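PDB 2YZC: uricase, which catalyses the oxidation of uric acid by molecular oxygen to 5-hydroxyisourate, which is further processed to (S)-allantoin. Local coordinates for residues I39-F52 / W102-W115. Residues are numbered along the deposited sequence; the frame is centred on the assembly and turned at random.
Sequences IQDLNVTSQLRGDF and WVTGGRWAAQQFFW
W108 and L48 meet on the helix-covered face of an antiparallel pair formed by strands 39-50 and 103-115, neighbours in the T-fold sheet of uricase. Here packing is tight: L48 CD2 touches CZ2 of the W108 indole at 3.7 Å, the backbone O of Q47 lies over one ring face, and F96 and T97 of helix 85-99 close the layer. S46 OG lies 3.0 Å from W108 NE1, is hydrogen-bonded to Q70 and sits near the active-site K22. Residues 43-49 and 105-111 pair regularly until a classic beta bulge, where T104 N and G105 N both donate to R49 O. The backbone angles of G106 call for glycine, and a CB there would clash with Q47 O. Solvent reaches T104 and D51 at this end.

The other face is more polar, N43 and Q47 packing against a neighbouring subunit. R107 CB lies over one face of the R49 guanidinium, toward its rim; E138 salt-bridges both arginines, and Q19 binds R49 NE. With CG anti to N (chi1 -165°), the D41 carboxylate swings to the W115 indole edge, where NE1 donates to the anti lone pair of OD2 (2.9 Å). I39 CG2 makes a CH-pi contact over the five-membered ring. A leucine in place of W115 would probably leave OD2 without this donor and I39 without its aromatic platform. With R26 bound to OD1, D41 is likely to stay ionised, its charge shared between an arginine and an indole N-H.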
loop_
_atom_site.group_PDB
_atom_site.type_symbol
_atom_site.label_atom_id
_atom_site.label_comp_id
_atom_site.label_asym_id
_atom_site.label_seq_id
_atom_site.Cartn_x
_atom_site.Cartn_y
_atom_site.Cartn_z
ATOM N N ILE A 39 26.438 6.521 -2.619
ATOM C CA ILE A 39 25.336 5.612 -2.919
ATOM C C ILE A 39 24.376 6.170 -3.965
ATOM O O ILE A 39 23.942 7.317 -3.870
ATOM C CB ILE A 39 24.493 5.314 -1.645
ATOM C CG1 ILE A 39 25.364 4.663 -0.570
ATOM C CG2 ILE A 39 23.307 4.412 -1.996
ATOM C CD1 ILE A 39 25.929 3.320 -0.966
ATOM N N GLN A 40 24.055 5.355 -4.966
ATOM C CA GLN A 40 23.081 5.732 -5.989
ATOM C C GLN A 40 22.058 4.596 -5.928
ATOM O O GLN A 40 22.415 3.425 -6.030
ATOM C CB GLN A 40 23.743 5.845 -7.366
ATOM C CG GLN A 40 24.585 7.121 -7.504
ATOM C CD GLN A 40 25.378 7.164 -8.794
ATOM O OE1 GLN A 40 25.101 7.964 -9.690
ATOM N NE2 GLN A 40 26.367 6.293 -8.898
ATOM N N ASP A 41 20.792 4.951 -5.735
ATOM C CA ASP A 41 19.724 3.965 -5.567
ATOM C C ASP A 41 18.623 4.226 -6.596
ATOM O O ASP A 41 17.969 5.265 -6.544
ATOM C CB ASP A 41 19.177 4.110 -4.135
ATOM C CG ASP A 41 18.316 2.939 -3.694
ATOM O OD1 ASP A 41 17.924 2.111 -4.543
ATOM O OD2 ASP A 41 18.020 2.857 -2.475
ATOM N N LEU A 42 18.415 3.277 -7.510
ATOM C CA LEU A 42 17.415 3.419 -8.571
ATOM C C LEU A 42 16.443 2.246 -8.744
ATOM O O LEU A 42 16.747 1.110 -8.382
ATOM C CB LEU A 42 18.112 3.618 -9.927
ATOM C CG LEU A 42 19.099 4.767 -10.144
ATOM C CD1 LEU A 42 19.724 4.641 -11.538
ATOM C CD2 LEU A 42 18.382 6.095 -9.997
ATOM N N ASN A 43 15.276 2.551 -9.315
ATOM C CA ASN A 43 14.254 1.556 -9.643
ATOM C C ASN A 43 14.113 1.786 -11.150
ATOM O O ASN A 43 13.467 2.747 -11.577
ATOM C CB ASN A 43 12.927 1.869 -8.940
ATOM C CG ASN A 43 11.902 0.760 -9.107
ATOM O OD1 ASN A 43 10.694 0.979 -8.955
ATOM N ND2 ASN A 43 12.376 -0.441 -9.409
ATOM N N VAL A 44 14.711 0.900 -11.944
ATOM C CA VAL A 44 14.741 1.038 -13.403
ATOM C C VAL A 44 13.781 0.177 -14.221
ATOM O O VAL A 44 13.575 -0.998 -13.937
ATOM C CB VAL A 44 16.180 0.762 -13.920
ATOM C CG1 VAL A 44 16.286 1.057 -15.410
ATOM C CG2 VAL A 44 17.185 1.603 -13.120
ATOM N N THR A 45 13.210 0.781 -15.257
ATOM C CA THR A 45 12.296 0.079 -16.145
ATOM C C THR A 45 12.769 0.288 -17.580
ATOM O O THR A 45 13.070 1.413 -17.986
ATOM C CB THR A 45 10.858 0.602 -15.995
ATOM O OG1 THR A 45 10.340 0.213 -14.713
ATOM C CG2 THR A 45 9.964 0.036 -17.103
ATOM N N SER A 46 12.825 -0.803 -18.338
ATOM C CA SER A 46 13.268 -0.772 -19.729
ATOM C C SER A 46 12.235 -1.421 -20.644
ATOM O O SER A 46 11.795 -2.539 -20.387
ATOM C CB SER A 46 14.598 -1.526 -19.859
ATOM O OG SER A 46 14.948 -1.767 -21.216
ATOM N N GLN A 47 11.839 -0.715 -21.698
ATOM C CA GLN A 47 10.886 -1.268 -22.658
ATOM C C GLN A 47 11.272 -0.883 -24.079
ATOM O O GLN A 47 11.606 0.269 -24.362
ATOM C CB GLN A 47 9.460 -0.816 -22.347
ATOM C CG GLN A 47 8.862 -1.541 -21.144
ATOM C CD GLN A 47 7.440 -1.126 -20.864
ATOM O OE1 GLN A 47 6.514 -1.934 -20.952
ATOM N NE2 GLN A 47 7.254 0.142 -20.531
ATOM N N LEU A 48 11.220 -1.866 -24.968
ATOM C CA LEU A 48 11.601 -1.660 -26.351
ATOM C C LEU A 48 10.417 -1.514 -27.287
ATOM O O LEU A 48 9.333 -2.027 -27.025
ATOM C CB LEU A 48 12.464 -2.829 -26.822
ATOM C CG LEU A 48 13.627 -3.212 -25.902
ATOM C CD1 LEU A 48 14.415 -4.358 -26.535
ATOM C CD2 LEU A 48 14.522 -2.005 -25.667
ATOM N N ARG A 49 10.657 -0.808 -28.386
ATOM C CA ARG A 49 9.657 -0.586 -29.414
ATOM C C ARG A 49 10.318 -0.889 -30.751
ATOM O O ARG A 49 11.511 -0.631 -30.937
ATOM C CB ARG A 49 9.174 0.862 -29.389
ATOM C CG ARG A 49 8.382 1.214 -28.146
ATOM C CD ARG A 49 8.199 2.711 -28.032
ATOM N NE ARG A 49 7.477 3.080 -26.819
ATOM C CZ ARG A 49 7.318 4.328 -26.396
ATOM N NH1 ARG A 49 7.836 5.334 -27.087
ATOM N NH2 ARG A 49 6.633 4.571 -25.285
ATOM N N GLY A 50 9.541 -1.441 -31.674
ATOM C CA GLY A 50 10.080 -1.772 -32.978
ATOM C C GLY A 50 9.180 -2.755 -33.689
ATOM O O GLY A 50 7.963 -2.731 -33.506
ATOM N N ASP A 51 9.773 -3.621 -34.501
ATOM C CA ASP A 51 9.001 -4.612 -35.230
ATOM C C ASP A 51 8.850 -5.900 -34.434
ATOM O O ASP A 51 9.720 -6.772 -34.463
ATOM C CB ASP A 51 9.656 -4.907 -36.580
ATOM C CG ASP A 51 9.023 -6.087 -37.278
ATOM O OD1 ASP A 51 7.807 -6.303 -37.091
ATOM O OD2 ASP A 51 9.738 -6.793 -38.018
ATOM N N PHE A 52 7.729 -6.011 -33.727
ATOM C CA PHE A 52 7.442 -7.182 -32.909
ATOM C C PHE A 52 6.144 -7.843 -33.356
ATOM O O PHE A 52 5.468 -8.512 -32.579
ATOM C CB PHE A 52 7.353 -6.770 -31.438
ATOM C CG PHE A 52 8.635 -6.197 -30.900
ATOM C CD1 PHE A 52 8.690 -4.888 -30.429
ATOM C CD2 PHE A 52 9.801 -6.957 -30.902
ATOM C CE1 PHE A 52 9.888 -4.341 -29.975
ATOM C CE2 PHE A 52 11.002 -6.418 -30.450
ATOM C CZ PHE A 52 11.045 -5.107 -29.987
ATOM N N TRP A 102 15.849 -4.130 -35.614
ATOM C CA TRP A 102 14.393 -4.094 -35.511
ATOM C C TRP A 102 13.891 -3.258 -34.331
ATOM O O TRP A 102 12.697 -2.976 -34.230
ATOM C CB TRP A 102 13.833 -5.518 -35.432
ATOM C CG TRP A 102 14.346 -6.309 -34.278
ATOM C CD1 TRP A 102 13.860 -6.310 -33.003
ATOM C CD2 TRP A 102 15.465 -7.201 -34.283
ATOM N NE1 TRP A 102 14.606 -7.147 -32.212
ATOM C CE2 TRP A 102 15.599 -7.709 -32.972
ATOM C CE3 TRP A 102 16.368 -7.622 -35.268
ATOM C CZ2 TRP A 102 16.602 -8.616 -32.619
ATOM C CZ3 TRP A 102 17.367 -8.526 -34.916
ATOM C CH2 TRP A 102 17.473 -9.012 -33.601
ATOM N N VAL A 103 14.800 -2.871 -33.439
ATOM C CA VAL A 103 14.444 -2.032 -32.294
ATOM C C VAL A 103 14.649 -0.588 -32.745
ATOM O O VAL A 103 15.784 -0.131 -32.910
ATOM C CB VAL A 103 15.341 -2.331 -31.073
ATOM C CG1 VAL A 103 15.082 -1.315 -29.963
ATOM C CG2 VAL A 103 15.055 -3.736 -30.569
ATOM N N THR A 104 13.546 0.121 -32.949
ATOM C CA THR A 104 13.587 1.498 -33.432
ATOM C C THR A 104 13.519 2.564 -32.349
ATOM O O THR A 104 13.747 3.743 -32.614
ATOM C CB THR A 104 12.440 1.747 -34.428
ATOM O OG1 THR A 104 11.189 1.430 -33.804
ATOM C CG2 THR A 104 12.609 0.876 -35.658
ATOM N N GLY A 105 13.209 2.149 -31.128
ATOM C CA GLY A 105 13.115 3.104 -30.042
ATOM C C GLY A 105 12.730 2.405 -28.759
ATOM O O GLY A 105 12.910 1.195 -28.629
ATOM N N GLY A 106 12.201 3.163 -27.809
ATOM C CA GLY A 106 11.810 2.565 -26.549
ATOM C C GLY A 106 11.544 3.600 -25.482
ATOM O O GLY A 106 11.513 4.802 -25.751
ATOM N N ARG A 107 11.355 3.124 -24.258
ATOM C CA ARG A 107 11.085 3.997 -23.131
ATOM C C ARG A 107 11.845 3.449 -21.926
ATOM O O ARG A 107 11.653 2.300 -21.528
ATOM C CB ARG A 107 9.579 4.022 -22.841
ATOM C CG ARG A 107 9.158 4.963 -21.718
ATOM C CD ARG A 107 7.675 4.798 -21.405
ATOM N NE ARG A 107 7.233 5.655 -20.304
ATOM C CZ ARG A 107 6.862 6.929 -20.430
ATOM N NH1 ARG A 107 6.867 7.525 -21.619
ATOM N NH2 ARG A 107 6.482 7.613 -19.355
ATOM N N TRP A 108 12.730 4.262 -21.371
ATOM C CA TRP A 108 13.508 3.855 -20.212
ATOM C C TRP A 108 13.196 4.852 -19.113
ATOM O O TRP A 108 13.247 6.067 -19.325
ATOM C CB TRP A 108 14.997 3.847 -20.558
ATOM C CG TRP A 108 15.309 2.805 -21.594
ATOM C CD1 TRP A 108 15.632 1.493 -21.369
ATOM C CD2 TRP A 108 15.201 2.953 -23.013
ATOM N NE1 TRP A 108 15.726 0.815 -22.565
ATOM C CE2 TRP A 108 15.465 1.688 -23.589
ATOM C CE3 TRP A 108 14.902 4.031 -23.859
ATOM C CZ2 TRP A 108 15.438 1.474 -24.973
ATOM C CZ3 TRP A 108 14.873 3.815 -25.233
ATOM C CH2 TRP A 108 15.141 2.546 -25.773
ATOM N N ALA A 109 12.855 4.336 -17.939
ATOM C CA ALA A 109 12.496 5.201 -16.831
ATOM C C ALA A 109 13.130 4.760 -15.528
ATOM O O ALA A 109 13.566 3.613 -15.378
ATOM C CB ALA A 109 10.979 5.249 -16.687
ATOM N N ALA A 110 13.180 5.682 -14.578
ATOM C CA ALA A 110 13.762 5.369 -13.290
ATOM C C ALA A 110 13.292 6.298 -12.199
ATOM O O ALA A 110 12.950 7.457 -12.439
ATOM C CB ALA A 110 15.287 5.418 -13.373
ATOM N N GLN A 111 13.248 5.747 -10.997
ATOM C CA GLN A 111 12.913 6.498 -9.811
ATOM C C GLN A 111 14.266 6.524 -9.114
ATOM O O GLN A 111 15.008 5.538 -9.165
ATOM C CB GLN A 111 11.889 5.750 -8.957
ATOM C CG GLN A 111 10.466 5.849 -9.483
ATOM C CD GLN A 111 9.500 4.982 -8.703
ATOM O OE1 GLN A 111 8.320 5.313 -8.565
ATOM N NE2 GLN A 111 9.989 3.864 -8.199
ATOM N N GLN A 112 14.605 7.657 -8.510
ATOM C CA GLN A 112 15.869 7.792 -7.796
ATOM C C GLN A 112 15.517 8.061 -6.347
ATOM O O GLN A 112 14.718 8.955 -6.056
ATOM C CB GLN A 112 16.692 8.960 -8.342
ATOM C CG GLN A 112 18.063 9.110 -7.679
ATOM C CD GLN A 112 18.850 10.288 -8.223
ATOM O OE1 GLN A 112 18.769 10.605 -9.404
ATOM N NE2 GLN A 112 19.627 10.936 -7.359
ATOM N N PHE A 113 16.111 7.281 -5.448
ATOM C CA PHE A 113 15.868 7.411 -4.021
ATOM C C PHE A 113 17.063 8.078 -3.359
ATOM O O PHE A 113 18.214 7.714 -3.613
ATOM C CB PHE A 113 15.613 6.031 -3.415
ATOM C CG PHE A 113 14.548 5.250 -4.133
ATOM C CD1 PHE A 113 14.868 4.094 -4.833
ATOM C CD2 PHE A 113 13.233 5.700 -4.148
ATOM C CE1 PHE A 113 13.889 3.394 -5.545
ATOM C CE2 PHE A 113 12.247 5.011 -4.855
ATOM C CZ PHE A 113 12.578 3.856 -5.556
ATOM N N PHE A 114 16.787 9.054 -2.504
ATOM C CA PHE A 114 17.849 9.790 -1.838
ATOM C C PHE A 114 18.275 9.232 -0.490
ATOM O O PHE A 114 17.461 8.694 0.265
ATOM C CB PHE A 114 17.444 11.255 -1.678
ATOM C CG PHE A 114 17.187 11.952 -2.987
ATOM C CD1 PHE A 114 15.891 12.245 -3.395
ATOM C CD2 PHE A 114 18.245 12.281 -3.830
ATOM C CE1 PHE A 114 15.650 12.858 -4.628
ATOM C CE2 PHE A 114 18.017 12.891 -5.065
ATOM C CZ PHE A 114 16.717 13.180 -5.464
ATOM N N TRP A 115 19.568 9.379 -0.208
ATOM C CA TRP A 115 20.166 8.925 1.036
ATOM C C TRP A 115 21.017 10.045 1.633
ATOM O O TRP A 115 21.630 10.831 0.906
ATOM C CB TRP A 115 21.073 7.712 0.796
ATOM C CG TRP A 115 20.355 6.447 0.418
ATOM C CD1 TRP A 115 19.939 6.077 -0.829
ATOM C CD2 TRP A 115 19.973 5.387 1.302
ATOM N NE1 TRP A 115 19.323 4.850 -0.777
ATOM C CE2 TRP A 115 19.330 4.402 0.517
ATOM C CE3 TRP A 115 20.111 5.172 2.681
ATOM C CZ2 TRP A 115 18.825 3.217 1.065
ATOM C CZ3 TRP A 115 19.605 3.990 3.227
ATOM C CH2 TRP A 115 18.971 3.030 2.418
HETATM O O HOH W 1 20.329 7.836 -5.158
#